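Local coordinates for DUF3845 domain-containing protein (Bacteroides thetaiotaomicron VPI-5482, PDB 3GF6), which is of unknown function, an all-beta bacterial lipoprotein of the DUF3845 family, which is grouped in the C1q/TNF clan, at residues 61-66 against 188-193; 73-78 against 100-105; 116-121 against 211-216; 153-158 against 176-181. All blocks are in the same frame, centred on the assembly; numbering follows the deposited sequence. Where two conformers were deposited one is given.

Contact 1: residues 61-66 against 188-193; sequences IDLKNQ and LYFNLF
Leu-63 sets its CD1 methyl squarely over one face of the Phe-190 ring, 3.6 Å from the centroid and only 6° off the ring normal, a CH-pi contact in which this one methyl touches all six ring carbons. Its other methyl, CD2, reaches Leu-192 CG at 4.0 Å, so the fork of the leucine straddles two residues of strand 188-193 that point to the same side. Phe-190 has its CG anti to the backbone N (chi1 -173°), which swings the ring under the leucine. Beside this, Ile-61 and Leu-192 form an antiparallel hydrogen-bonded pair: Ile-61 N gives a nearly straight bond of 2.8 Å to Leu-192 O, and Leu-192 N returns a longer one of 3.2 Å to Ile-61 O, in the carbonyl plane on a lone pair. Their side chains run side by side, CB to CB. The apolar face is closed by Leu-116 and Leu-118 of strand 112-123. The other face is polar and less closely packed between these segments, though still buried. There Asp-62 and Asn-191 lie alongside each other, and where the strands part a water lies within hydrogen-bonding distance of Phe-190 O (3.0 Å) and, more weakly, of Leu-63 O, with more acceptors around it than protons. Neighbouring strands of one antiparallel sheet, with leucine and phenylalanine side chains turned inward against a second sheet, are the mark of a beta-sandwich core.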
loop_
_atom_site.group_PDB
_atom_site.type_symbol
_atom_site.label_atom_id
_atom_site.label_comp_id
_atom_site.label_asym_id
_atom_site.label_seq_id
_atom_site.Cartn_x
_atom_site.Cartn_y
_atom_site.Cartn_z
ATOM N N ILE A 61 -4.120 -2.152 -3.846
ATOM C CA ILE A 61 -4.943 -1.869 -2.676
ATOM C C ILE A 61 -4.669 -0.430 -2.257
ATOM O O ILE A 61 -3.506 0.009 -2.073
ATOM C CB ILE A 61 -4.629 -2.806 -1.486
ATOM C CG1 ILE A 61 -4.746 -4.273 -1.882
ATOM C CG2 ILE A 61 -5.545 -2.450 -0.264
ATOM C CD1 ILE A 61 -6.100 -4.665 -2.411
ATOM N N ASP A 62 -5.748 0.339 -2.104
ATOM C CA ASP A 62 -5.668 1.656 -1.448
ATOM C C ASP A 62 -5.759 1.368 0.043
ATOM O O ASP A 62 -6.777 0.858 0.521
ATOM C CB ASP A 62 -6.824 2.590 -1.848
ATOM C CG ASP A 62 -6.693 3.133 -3.280
ATOM O OD1 ASP A 62 -5.687 2.908 -3.973
ATOM O OD2 ASP A 62 -7.643 3.777 -3.739
ATOM N N LEU A 63 -4.710 1.701 0.784
ATOM C CA LEU A 63 -4.610 1.326 2.201
ATOM C C LEU A 63 -5.230 2.406 3.077
ATOM O O LEU A 63 -4.855 3.584 3.008
ATOM C CB LEU A 63 -3.164 1.111 2.606
ATOM C CG LEU A 63 -2.535 -0.163 2.010
ATOM C CD1 LEU A 63 -1.018 -0.026 2.225
ATOM C CD2 LEU A 63 -3.083 -1.415 2.641
ATOM N N LYS A 64 -6.190 1.997 3.895
ATOM C CA LYS A 64 -6.948 2.936 4.708
ATOM C C LYS A 64 -7.172 2.360 6.108
ATOM O O LYS A 64 -7.161 1.146 6.278
ATOM C CB LYS A 64 -8.315 3.237 4.059
ATOM C CG LYS A 64 -8.198 3.868 2.683
ATOM C CD LYS A 64 -9.567 4.237 2.091
ATOM C CE LYS A 64 -9.339 4.723 0.668
ATOM N NZ LYS A 64 -10.575 5.165 0.005
ATOM N N ASN A 65 -7.418 3.249 7.081
ATOM C CA ASN A 65 -7.802 2.883 8.442
ATOM C C ASN A 65 -9.122 3.574 8.775
ATOM O O ASN A 65 -9.338 4.699 8.312
ATOM C CB ASN A 65 -6.712 3.237 9.464
ATOM C CG ASN A 65 -5.371 2.600 9.117
ATOM O OD1 ASN A 65 -5.286 1.393 9.032
ATOM N ND2 ASN A 65 -4.317 3.420 8.920
ATOM N N GLN A 66 -9.977 2.925 9.576
ATOM C CA GLN A 66 -11.390 3.343 9.668
ATOM C C GLN A 66 -11.625 4.605 10.504
ATOM O O GLN A 66 -12.634 5.279 10.284
ATOM C CB GLN A 66 -12.293 2.222 10.164
ATOM C CG GLN A 66 -12.409 1.014 9.198
ATOM C CD GLN A 66 -13.624 0.163 9.487
ATOM O OE1 GLN A 66 -13.547 -0.835 10.214
ATOM N NE2 GLN A 66 -14.764 0.572 8.951
ATOM N N LEU A 188 1.488 12.087 -1.526
ATOM C CA LEU A 188 1.988 10.890 -0.844
ATOM C C LEU A 188 1.043 9.705 -1.109
ATOM O O LEU A 188 -0.187 9.794 -0.876
ATOM C CB LEU A 188 2.085 11.165 0.660
ATOM C CG LEU A 188 2.791 10.126 1.538
ATOM C CD1 LEU A 188 4.279 10.062 1.206
ATOM C CD2 LEU A 188 2.559 10.473 3.047
ATOM N N TYR A 189 1.644 8.591 -1.523
ATOM C CA TYR A 189 0.917 7.364 -1.874
ATOM C C TYR A 189 1.273 6.249 -0.895
ATOM O O TYR A 189 2.446 6.107 -0.541
ATOM C CB TYR A 189 1.242 6.921 -3.301
ATOM C CG TYR A 189 0.927 7.996 -4.342
ATOM C CD1 TYR A 189 1.856 8.989 -4.669
ATOM C CD2 TYR A 189 -0.309 8.038 -4.957
ATOM C CE1 TYR A 189 1.563 9.983 -5.596
ATOM C CE2 TYR A 189 -0.608 9.048 -5.920
ATOM C CZ TYR A 189 0.320 10.018 -6.208
ATOM O OH TYR A 189 0.035 10.999 -7.146
ATOM N N PHE A 190 0.263 5.485 -0.484
ATOM C CA PHE A 190 0.457 4.289 0.396
ATOM C C PHE A 190 -0.448 3.189 -0.093
ATOM O O PHE A 190 -1.672 3.322 -0.062
ATOM C CB PHE A 190 0.247 4.669 1.858
ATOM C CG PHE A 190 0.568 3.592 2.850
ATOM C CD1 PHE A 190 1.728 2.802 2.744
ATOM C CD2 PHE A 190 -0.266 3.417 3.963
ATOM C CE1 PHE A 190 2.010 1.802 3.709
ATOM C CE2 PHE A 190 0.003 2.428 4.902
ATOM C CZ PHE A 190 1.137 1.621 4.768
ATOM N N ASN A 191 0.177 2.144 -0.655
ATOM C CA ASN A 191 -0.537 1.091 -1.360
ATOM C C ASN A 191 0.125 -0.265 -1.212
ATOM O O ASN A 191 1.300 -0.358 -0.847
ATOM C CB ASN A 191 -0.636 1.355 -2.873
ATOM C CG ASN A 191 -1.324 2.652 -3.210
ATOM O OD1 ASN A 191 -2.552 2.702 -3.506
ATOM N ND2 ASN A 191 -0.552 3.724 -3.191
ATOM N N LEU A 192 -0.655 -1.303 -1.485
ATOM C CA LEU A 192 -0.132 -2.621 -1.830
ATOM C C LEU A 192 -0.276 -2.828 -3.339
ATOM O O LEU A 192 -1.305 -2.467 -3.944
ATOM C CB LEU A 192 -0.870 -3.759 -1.133
ATOM C CG LEU A 192 -0.857 -3.810 0.393
ATOM C CD1 LEU A 192 -1.667 -5.036 0.894
ATOM C CD2 LEU A 192 0.539 -3.883 0.912
ATOM N N PHE A 193 0.748 -3.405 -3.943
ATOM C CA PHE A 193 0.730 -3.830 -5.339
ATOM C C PHE A 193 0.882 -5.356 -5.382
ATOM O O PHE A 193 1.785 -5.899 -4.709
ATOM C CB PHE A 193 1.851 -3.099 -6.117
ATOM C CG PHE A 193 1.611 -1.618 -6.248
ATOM C CD1 PHE A 193 0.758 -1.112 -7.209
ATOM C CD2 PHE A 193 2.270 -0.730 -5.451
ATOM C CE1 PHE A 193 0.491 0.218 -7.288
ATOM C CE2 PHE A 193 2.035 0.619 -5.547
ATOM C CZ PHE A 193 1.181 1.109 -6.517
HETATM O O HOH W 1 -4.299 4.763 -0.131
#

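Contact 2: residues 73-78 against 100-105; sequences ADFNGV and VPIYTS
Phe-75 lies alongside Ile-102, and its atoms can be followed outward. Phe-75 CB lies 3.7 Å from Ile-102 O and also near Tyr-103 CD2; Phe-75 CD2 brings the ring edge to Ile-102 O at 3.3 Å, with that oxygen near the ring plane; Phe-75 CE2 ends against Ile-102 CG1 at 4.0 Å. A chi1 of 69°, with CG between the backbone N and the carbonyl carbon, turns the ring along the isoleucine, and Phe-215 packs on it from strand 203-219. An alanine here would keep only the contacts of CB and is likely to open a gap beside Ile-102 and Phe-215 where the ring had packed. Next along, Asn-76 ND2 donates to Pro-101 O at 2.8 Å, the oxygen lying in the amide plane, while its backbone N makes a weak bond to Ile-102 O. Ile-102 CG1 comes within 3.4 Å of Gly-77 CA, where a side chain would collide. The type I beta turn from Phe-75 to Val-78 thus docks on Ile-102 and Tyr-103, which both face Leu-188 and form a classic beta bulge.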
loop_
_atom_site.group_PDB
_atom_site.type_symbol
_atom_site.label_atom_id
_atom_site.label_comp_id
_atom_site.label_asym_id
_atom_site.label_seq_id
_atom_site.Cartn_x
_atom_site.Cartn_y
_atom_site.Cartn_z
ATOM N N ALA A 73 -7.737 17.317 9.402
ATOM C CA ALA A 73 -8.604 17.357 8.230
ATOM C C ALA A 73 -8.896 15.949 7.709
ATOM O O ALA A 73 -8.056 15.069 7.808
ATOM C CB ALA A 73 -7.933 18.159 7.102
ATOM N N ASP A 74 -10.067 15.765 7.110
ATOM C CA ASP A 74 -10.336 14.548 6.356
ATOM C C ASP A 74 -9.254 14.286 5.332
ATOM O O ASP A 74 -8.743 15.216 4.715
ATOM C CB ASP A 74 -11.652 14.655 5.603
ATOM C CG ASP A 74 -12.867 14.630 6.515
ATOM O OD1 ASP A 74 -12.738 14.414 7.749
ATOM O OD2 ASP A 74 -13.968 14.808 5.944
ATOM N N PHE A 75 -8.911 13.017 5.149
ATOM C CA PHE A 75 -7.936 12.635 4.118
ATOM C C PHE A 75 -8.278 11.271 3.586
ATOM O O PHE A 75 -9.026 10.519 4.220
ATOM C CB PHE A 75 -6.477 12.756 4.603
ATOM C CG PHE A 75 -6.040 11.743 5.668
ATOM C CD1 PHE A 75 -6.517 11.810 6.973
ATOM C CD2 PHE A 75 -5.101 10.752 5.366
ATOM C CE1 PHE A 75 -6.065 10.902 7.947
ATOM C CE2 PHE A 75 -4.672 9.823 6.320
ATOM C CZ PHE A 75 -5.166 9.896 7.610
ATOM N N ASN A 76 -7.688 10.914 2.447
ATOM C CA ASN A 76 -8.043 9.667 1.763
ATOM C C ASN A 76 -7.621 8.412 2.457
ATOM O O ASN A 76 -8.064 7.351 2.084
ATOM C CB ASN A 76 -7.474 9.636 0.348
ATOM C CG ASN A 76 -8.020 10.753 -0.537
ATOM O OD1 ASN A 76 -9.134 11.269 -0.325
ATOM N ND2 ASN A 76 -7.244 11.117 -1.563
ATOM N N GLY A 77 -6.772 8.501 3.473
ATOM C CA GLY A 77 -6.391 7.351 4.238
ATOM C C GLY A 77 -7.395 6.907 5.281
ATOM O O GLY A 77 -7.114 5.991 6.036
ATOM N N VAL A 78 -8.545 7.582 5.339
ATOM C CA VAL A 78 -9.626 7.219 6.257
ATOM C C VAL A 78 -10.700 6.456 5.521
ATOM O O VAL A 78 -11.252 6.933 4.527
ATOM C CB VAL A 78 -10.242 8.467 6.919
ATOM C CG1 VAL A 78 -11.425 8.068 7.878
ATOM C CG2 VAL A 78 -9.159 9.268 7.633
ATOM N N VAL A 100 -4.419 7.469 -6.606
ATOM C CA VAL A 100 -4.962 8.390 -5.611
ATOM C C VAL A 100 -4.062 8.433 -4.374
ATOM O O VAL A 100 -3.831 7.439 -3.738
ATOM C CB VAL A 100 -6.383 7.986 -5.211
ATOM C CG1 VAL A 100 -6.901 8.915 -4.082
ATOM C CG2 VAL A 100 -7.301 8.033 -6.457
ATOM N N PRO A 101 -3.567 9.632 -4.035
ATOM C CA PRO A 101 -2.693 9.784 -2.876
ATOM C C PRO A 101 -3.445 9.702 -1.519
ATOM O O PRO A 101 -4.596 10.083 -1.429
ATOM C CB PRO A 101 -2.147 11.185 -3.051
ATOM C CG PRO A 101 -3.142 11.892 -3.868
ATOM C CD PRO A 101 -3.820 10.887 -4.737
ATOM N N ILE A 102 -2.767 9.230 -0.486
ATOM C CA ILE A 102 -3.316 9.204 0.857
ATOM C C ILE A 102 -3.380 10.626 1.409
ATOM O O ILE A 102 -4.254 10.944 2.216
ATOM C CB ILE A 102 -2.496 8.218 1.760
ATOM C CG1 ILE A 102 -3.251 7.913 3.046
ATOM C CG2 ILE A 102 -1.078 8.774 2.095
ATOM C CD1 ILE A 102 -2.591 6.805 3.920
ATOM N N TYR A 103 -2.436 11.485 0.998
ATOM C CA TYR A 103 -2.407 12.875 1.462
ATOM C C TYR A 103 -1.862 13.774 0.371
ATOM O O TYR A 103 -0.959 13.371 -0.351
ATOM C CB TYR A 103 -1.533 13.003 2.709
ATOM C CG TYR A 103 -1.617 14.340 3.388
ATOM C CD1 TYR A 103 -0.693 15.327 3.113
ATOM C CD2 TYR A 103 -2.596 14.608 4.339
ATOM C CE1 TYR A 103 -0.744 16.548 3.725
ATOM C CE2 TYR A 103 -2.638 15.883 4.977
ATOM C CZ TYR A 103 -1.692 16.814 4.675
ATOM O OH TYR A 103 -1.702 18.069 5.256
ATOM N N THR A 104 -2.384 14.994 0.290
ATOM C CA THR A 104 -1.954 16.011 -0.697
ATOM C C THR A 104 -1.378 17.223 0.003
ATOM O O THR A 104 -2.034 17.823 0.851
ATOM C CB THR A 104 -3.140 16.415 -1.619
ATOM O OG1 THR A 104 -3.555 15.245 -2.310
ATOM C CG2 THR A 104 -2.769 17.486 -2.687
ATOM N N SER A 105 -0.120 17.552 -0.302
ATOM C CA SER A 105 0.518 18.730 0.210
ATOM C C SER A 105 0.138 19.968 -0.598
ATOM O O SER A 105 -0.122 19.904 -1.829
ATOM C CB SER A 105 2.041 18.582 0.170
ATOM O OG SER A 105 2.668 19.690 0.792
#

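Contact 3: residues 116-121 against 211-216; sequences LRLKGE and KESYFE. With EDO (1,2-ethanediol), chain G; EDO (1,2-ethanediol), chain C.
Strands 116-121 and 214-216 run antiparallel, their axes at 161° and 4.8 Å apart at closest, as neighbours in one sheet of a beta-sandwich. Arg-117 and Tyr-214 form the hydrogen-bonded pair, with Arg-117 N to Tyr-214 O at 2.9 Å and Tyr-214 N back to Arg-117 O; Leu-116 and Phe-215 are the adjoining non-hydrogen-bonded pair. The two faces differ. Inward, Leu-116 CD2 meets the edge of the Phe-215 ring, and both side chains pack on strand 187-198. Outward, the Tyr-214 ring, swung back by a chi1 of 76°, lays one face over the backbone of Leu-116 and Arg-117, with CE2 3.7 Å from Arg-117 CB. With an alanine in its place this backbone would probably be uncovered, and the 1,2-ethanediol O1 beside Leu-116 O would lose the tyrosine hydroxyl. Arg-117 extends past Glu-212, whose CB lies over one guanidinium face, 3.6 Å above its plane. The charge itself is paired with Asp-175 through NE, and NH1 donates to a second ethanediol at the guanidinium edge; both diols are probably from the crystallisation liquor. Lys-119 runs across Glu-212, its CD and CE near OE1, while its NZ forms a salt bridge to Asp-210. Where the regular pairing is interrupted, a side chain stands in for a backbone carbonyl: Lys-119 N donates to Ser-213 OG at 2.9 Å, with an N-H...O angle of 165°.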
loop_
_atom_site.group_PDB
_atom_site.type_symbol
_atom_site.label_atom_id
_atom_site.label_comp_id
_atom_site.label_asym_id
_atom_site.label_seq_id
_atom_site.Cartn_x
_atom_site.Cartn_y
_atom_site.Cartn_z
ATOM N N LEU A 116 4.037 4.806 10.728
ATOM C CA LEU A 116 2.966 3.907 10.363
ATOM C C LEU A 116 3.212 2.499 10.823
ATOM O O LEU A 116 4.355 2.095 11.082
ATOM C CB LEU A 116 2.686 3.952 8.849
ATOM C CG LEU A 116 3.732 3.422 7.854
ATOM C CD1 LEU A 116 3.712 1.880 7.767
ATOM C CD2 LEU A 116 3.509 4.032 6.468
ATOM N N ARG A 117 2.125 1.753 10.963
ATOM C CA ARG A 117 2.188 0.298 11.134
ATOM C C ARG A 117 1.148 -0.299 10.198
ATOM O O ARG A 117 0.040 0.196 10.134
ATOM C CB ARG A 117 1.928 -0.129 12.580
ATOM C CG ARG A 117 2.038 -1.638 12.813
ATOM C CD ARG A 117 2.022 -1.904 14.332
ATOM N NE ARG A 117 2.107 -3.320 14.649
ATOM C CZ ARG A 117 1.910 -3.805 15.869
ATOM N NH1 ARG A 117 1.615 -2.975 16.868
ATOM N NH2 ARG A 117 1.991 -5.109 16.085
ATOM N N LEU A 118 1.531 -1.331 9.443
ATOM C CA LEU A 118 0.628 -2.067 8.576
ATOM C C LEU A 118 0.703 -3.516 8.994
ATOM O O LEU A 118 1.776 -4.165 8.844
ATOM C CB LEU A 118 1.029 -1.907 7.093
ATOM C CG LEU A 118 0.231 -2.772 6.117
ATOM C CD1 LEU A 118 -1.201 -2.290 6.148
ATOM C CD2 LEU A 118 0.793 -2.710 4.660
ATOM N N LYS A 119 -0.399 -4.007 9.598
ATOM C CA LYS A 119 -0.455 -5.353 10.145
ATOM C C LYS A 119 -1.712 -5.998 9.627
ATOM O O LYS A 119 -2.758 -5.375 9.632
ATOM C CB LYS A 119 -0.452 -5.324 11.694
ATOM C CG LYS A 119 -0.589 -6.696 12.371
ATOM C CD LYS A 119 -0.445 -6.570 13.892
ATOM C CE LYS A 119 -0.783 -7.850 14.654
ATOM N NZ LYS A 119 -0.507 -9.072 13.859
ATOM N N GLY A 120 -1.600 -7.236 9.184
ATOM C CA GLY A 120 -2.733 -7.929 8.583
ATOM C C GLY A 120 -2.365 -9.123 7.739
ATOM O O GLY A 120 -1.317 -9.704 7.915
ATOM N N GLU A 121 -3.269 -9.515 6.849
ATOM C CA GLU A 121 -3.047 -10.711 6.031
ATOM C C GLU A 121 -3.759 -10.648 4.703
ATOM O O GLU A 121 -4.926 -10.268 4.627
ATOM C CB GLU A 121 -3.448 -11.984 6.790
ATOM C CG GLU A 121 -3.058 -13.261 6.079
ATOM C CD GLU A 121 -3.526 -14.507 6.792
ATOM O OE1 GLU A 121 -4.053 -14.399 7.916
ATOM O OE2 GLU A 121 -3.383 -15.604 6.216
ATOM N N LYS A 211 -6.275 -4.369 13.763
ATOM C CA LYS A 211 -6.591 -3.156 14.522
ATOM C C LYS A 211 -5.360 -2.328 14.905
ATOM O O LYS A 211 -5.489 -1.147 15.135
ATOM C CB LYS A 211 -7.421 -3.515 15.760
ATOM C CG LYS A 211 -6.664 -4.005 16.940
ATOM C CD LYS A 211 -7.615 -4.450 18.068
ATOM C CE LYS A 211 -7.570 -5.943 18.300
ATOM N NZ LYS A 211 -6.213 -6.406 18.751
ATOM N N GLU A 212 -4.175 -2.949 14.960
ATOM C CA GLU A 212 -2.937 -2.253 15.278
ATOM C C GLU A 212 -2.462 -1.320 14.150
ATOM O O GLU A 212 -1.612 -0.485 14.373
ATOM C CB GLU A 212 -1.805 -3.247 15.567
ATOM C CG GLU A 212 -1.951 -4.057 16.858
ATOM C CD GLU A 212 -2.888 -5.246 16.778
ATOM O OE1 GLU A 212 -3.429 -5.623 15.714
ATOM O OE2 GLU A 212 -3.108 -5.808 17.845
ATOM N N SER A 213 -3.001 -1.460 12.938
ATOM C CA SER A 213 -2.560 -0.656 11.819
ATOM C C SER A 213 -2.938 0.802 12.056
ATOM O O SER A 213 -4.021 1.103 12.562
ATOM C CB SER A 213 -3.144 -1.161 10.510
ATOM O OG SER A 213 -2.830 -2.521 10.260
ATOM N N TYR A 214 -2.016 1.697 11.717
ATOM C CA TYR A 214 -2.236 3.142 11.820
ATOM C C TYR A 214 -1.297 3.894 10.893
ATOM O O TYR A 214 -0.276 3.362 10.447
ATOM C CB TYR A 214 -2.026 3.657 13.258
ATOM C CG TYR A 214 -0.593 3.771 13.690
ATOM C CD1 TYR A 214 0.119 4.951 13.484
ATOM C CD2 TYR A 214 0.050 2.701 14.293
ATOM C CE1 TYR A 214 1.452 5.072 13.866
ATOM C CE2 TYR A 214 1.369 2.790 14.707
ATOM C CZ TYR A 214 2.075 3.979 14.469
ATOM O OH TYR A 214 3.348 4.093 14.896
ATOM N N PHE A 215 -1.629 5.154 10.669
ATOM C CA PHE A 215 -0.855 6.020 9.805
ATOM C C PHE A 215 -0.868 7.403 10.387
ATOM O O PHE A 215 -1.932 7.914 10.679
ATOM C CB PHE A 215 -1.500 6.047 8.414
ATOM C CG PHE A 215 -0.845 6.999 7.482
ATOM C CD1 PHE A 215 0.264 6.599 6.749
ATOM C CD2 PHE A 215 -1.255 8.325 7.405
ATOM C CE1 PHE A 215 0.907 7.506 5.905
ATOM C CE2 PHE A 215 -0.604 9.234 6.588
ATOM C CZ PHE A 215 0.463 8.829 5.833
ATOM N N GLU A 216 0.312 8.026 10.525
ATOM C CA GLU A 216 0.471 9.397 11.018
ATOM C C GLU A 216 1.403 10.172 10.121
ATOM O O GLU A 216 2.419 9.631 9.681
ATOM C CB GLU A 216 1.061 9.449 12.426
ATOM C CG GLU A 216 0.195 8.780 13.439
ATOM C CD GLU A 216 0.793 8.739 14.837
ATOM O OE1 GLU A 216 1.954 9.118 15.041
ATOM O OE2 GLU A 216 0.062 8.323 15.746
HETATM C C1 EDO G . 6.128 3.441 13.432
HETATM O O1 EDO G . 5.261 2.356 13.781
HETATM C C2 EDO G . 7.243 3.481 14.481
HETATM O O2 EDO G . 7.045 4.592 15.355
HETATM C C1 EDO C . 2.709 -0.215 18.015
HETATM O O1 EDO C . 1.605 0.076 17.198
HETATM C C2 EDO C . 3.049 1.057 18.715
HETATM O O2 EDO C . 2.076 1.106 19.729
#

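Contact 4: residues 153-158 against 176-181; sequences VFMCKG and ITYDRS. With EDO (1,2-ethanediol), chain G.
Lys-157 NZ is gripped by two carboxylates, in salt bridges with Asp-14 and Glu-16, while lower down the same side chain CD lies against Ile-176 CG2. Tyr-178, with CG anti to the backbone N (chi1 176°), reaches from strand 176-181 toward strand 153-158, whose axes come no nearer than 8.9 Å and share no hydrogen bond. Its OH is hydrogen-bonded to Arg-17 O and lies 3.6 Å from Phe-154 CB; Tyr-178 CE1 comes within 3.3 Å of Phe-154 O. Met-155, a selenomethionine, slides past the ring in the opposite direction: CG packs on Tyr-178 CD1 at 3.6 Å, and SE lies 5.0 Å from the ring centroid, set obliquely, a Met-aromatic contact. A bend at chi3 (71°) then carries its CE to Ile-176 CD1, 3.7 Å away. Phe-154 and Met-155 both face Leu-138 in a classic beta bulge. Side chains interleaving between two sheets, without backbone bonds, are what a beta-sandwich interior consists of.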
loop_
_atom_site.group_PDB
_atom_site.type_symbol
_atom_site.label_atom_id
_atom_site.label_comp_id
_atom_site.label_asym_id
_atom_site.label_seq_id
_atom_site.Cartn_x
_atom_site.Cartn_y
_atom_site.Cartn_z
ATOM N N VAL A 153 10.662 6.916 -3.770
ATOM C CA VAL A 153 10.211 5.764 -2.990
ATOM C C VAL A 153 10.808 5.840 -1.590
ATOM O O VAL A 153 12.041 5.790 -1.402
ATOM C CB VAL A 153 10.544 4.435 -3.699
ATOM C CG1 VAL A 153 10.289 3.255 -2.775
ATOM C CG2 VAL A 153 9.646 4.270 -4.918
ATOM N N PHE A 154 9.917 5.998 -0.611
ATOM C CA PHE A 154 10.308 6.208 0.796
ATOM C C PHE A 154 10.387 4.873 1.560
ATOM O O PHE A 154 11.252 4.677 2.413
ATOM C CB PHE A 154 9.334 7.172 1.502
ATOM C CG PHE A 154 9.224 8.540 0.844
ATOM C CD1 PHE A 154 10.320 9.148 0.248
ATOM C CD2 PHE A 154 7.978 9.181 0.761
ATOM C CE1 PHE A 154 10.195 10.397 -0.374
ATOM C CE2 PHE A 154 7.854 10.412 0.137
ATOM C CZ PHE A 154 8.957 11.016 -0.427
HETATM N N MSE A 155 9.456 3.963 1.245
HETATM C CA MSE A 155 9.390 2.654 1.873
HETATM C C MSE A 155 8.899 1.683 0.829
HETATM O O MSE A 155 7.897 1.918 0.133
HETATM C CB MSE A 155 8.442 2.611 3.085
HETATM C CG MSE A 155 8.550 1.336 3.933
HETATM SE SE MSE A 155 6.889 0.875 4.830
HETATM C CE MSE A 155 5.813 0.284 3.290
ATOM N N CYS A 156 9.608 0.576 0.711
ATOM C CA CYS A 156 9.186 -0.493 -0.189
ATOM C C CYS A 156 9.541 -1.816 0.471
ATOM O O CYS A 156 10.714 -2.103 0.690
ATOM C CB CYS A 156 9.875 -0.373 -1.566
ATOM S SG CYS A 156 9.286 -1.598 -2.757
ATOM N N LYS A 157 8.527 -2.600 0.793
ATOM C CA LYS A 157 8.690 -3.895 1.442
ATOM C C LYS A 157 7.900 -4.947 0.684
ATOM O O LYS A 157 6.649 -4.946 0.664
ATOM C CB LYS A 157 8.310 -3.869 2.929
ATOM C CG LYS A 157 9.306 -3.069 3.794
ATOM C CD LYS A 157 8.805 -2.823 5.184
ATOM C CE LYS A 157 9.718 -1.792 5.915
ATOM N NZ LYS A 157 11.176 -2.153 6.088
ATOM N N GLY A 158 8.641 -5.835 0.038
ATOM C CA GLY A 158 8.061 -6.920 -0.743
ATOM C C GLY A 158 8.414 -8.327 -0.333
ATOM O O GLY A 158 9.429 -8.606 0.333
ATOM N N ILE A 176 4.517 -4.637 9.552
ATOM C CA ILE A 176 5.649 -3.773 9.213
ATOM C C ILE A 176 5.420 -2.403 9.824
ATOM O O ILE A 176 4.275 -1.948 10.052
ATOM C CB ILE A 176 5.913 -3.660 7.662
ATOM C CG1 ILE A 176 4.690 -3.047 6.957
ATOM C CG2 ILE A 176 6.301 -5.034 7.130
ATOM C CD1 ILE A 176 4.913 -2.537 5.540
ATOM N N THR A 177 6.515 -1.741 10.110
ATOM C CA THR A 177 6.448 -0.357 10.583
ATOM C C THR A 177 7.423 0.528 9.802
ATOM O O THR A 177 8.412 0.052 9.228
ATOM C CB THR A 177 6.782 -0.252 12.070
ATOM O OG1 THR A 177 8.112 -0.740 12.305
ATOM C CG2 THR A 177 5.776 -0.999 12.885
ATOM N N TYR A 178 7.122 1.820 9.774
ATOM C CA TYR A 178 7.982 2.824 9.149
ATOM C C TYR A 178 7.916 4.087 9.991
ATOM O O TYR A 178 6.838 4.485 10.447
ATOM C CB TYR A 178 7.565 3.047 7.690
ATOM C CG TYR A 178 8.332 4.134 6.944
ATOM C CD1 TYR A 178 9.529 3.857 6.267
ATOM C CD2 TYR A 178 7.888 5.454 6.928
ATOM C CE1 TYR A 178 10.203 4.838 5.565
ATOM C CE2 TYR A 178 8.591 6.470 6.228
ATOM C CZ TYR A 178 9.755 6.163 5.567
ATOM O OH TYR A 178 10.426 7.174 4.887
ATOM N N ASP A 179 9.076 4.672 10.237
ATOM C CA ASP A 179 9.211 5.832 11.103
ATOM C C ASP A 179 10.416 6.673 10.682
ATOM O O ASP A 179 11.539 6.477 11.142
ATOM C CB ASP A 179 9.317 5.313 12.537
ATOM C CG ASP A 179 9.262 6.397 13.599
ATOM O OD1 ASP A 179 9.150 7.611 13.324
ATOM O OD2 ASP A 179 9.366 5.984 14.779
ATOM N N ARG A 180 10.186 7.607 9.766
ATOM C CA ARG A 180 11.287 8.378 9.205
ATOM C C ARG A 180 10.819 9.802 8.964
ATOM O O ARG A 180 9.627 10.114 9.125
ATOM C CB ARG A 180 11.842 7.732 7.928
ATOM C CG ARG A 180 12.293 6.285 8.072
ATOM C CD ARG A 180 13.642 6.158 8.852
ATOM N NE ARG A 180 14.754 6.489 7.969
ATOM C CZ ARG A 180 15.491 5.620 7.266
ATOM N NH1 ARG A 180 15.345 4.296 7.347
ATOM N NH2 ARG A 180 16.432 6.097 6.488
ATOM N N SER A 181 11.776 10.668 8.647
ATOM C CA SER A 181 11.558 12.089 8.615
ATOM C C SER A 181 12.187 12.751 7.377
ATOM O O SER A 181 12.729 12.069 6.527
ATOM C CB SER A 181 12.173 12.679 9.899
ATOM O OG SER A 181 13.586 12.538 9.890
HETATM C C1 EDO G . 6.128 3.441 13.432
HETATM O O1 EDO G . 5.261 2.356 13.781
HETATM C C2 EDO G . 7.243 3.481 14.481
HETATM O O2 EDO G . 7.045 4.592 15.355
#

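In the fold
Following the chain from the N terminus, residues 61-66 open contact 1, which closes only at 188-193, after the long middle of the protein. Contact 2 lies wholly within that loop, joining 73-78 to 100-105, and touches contact 1 through backbone bonds at Asn-65 to Gly-77 and Leu-188 to Ile-102. Contact 3 opens at 116-121 inside the same loop but closes beyond it at 211-216, so the two cross. Contact 4, from 153-158 to 176-181, is nested within both. Contacts 1 and 3 pair strands within opposite sheets; contact 4 bridges the sheets, and contact 2 ties a loop to a short strand. Contacts 2 and 4 stay about 9 Å apart at their nearest atoms.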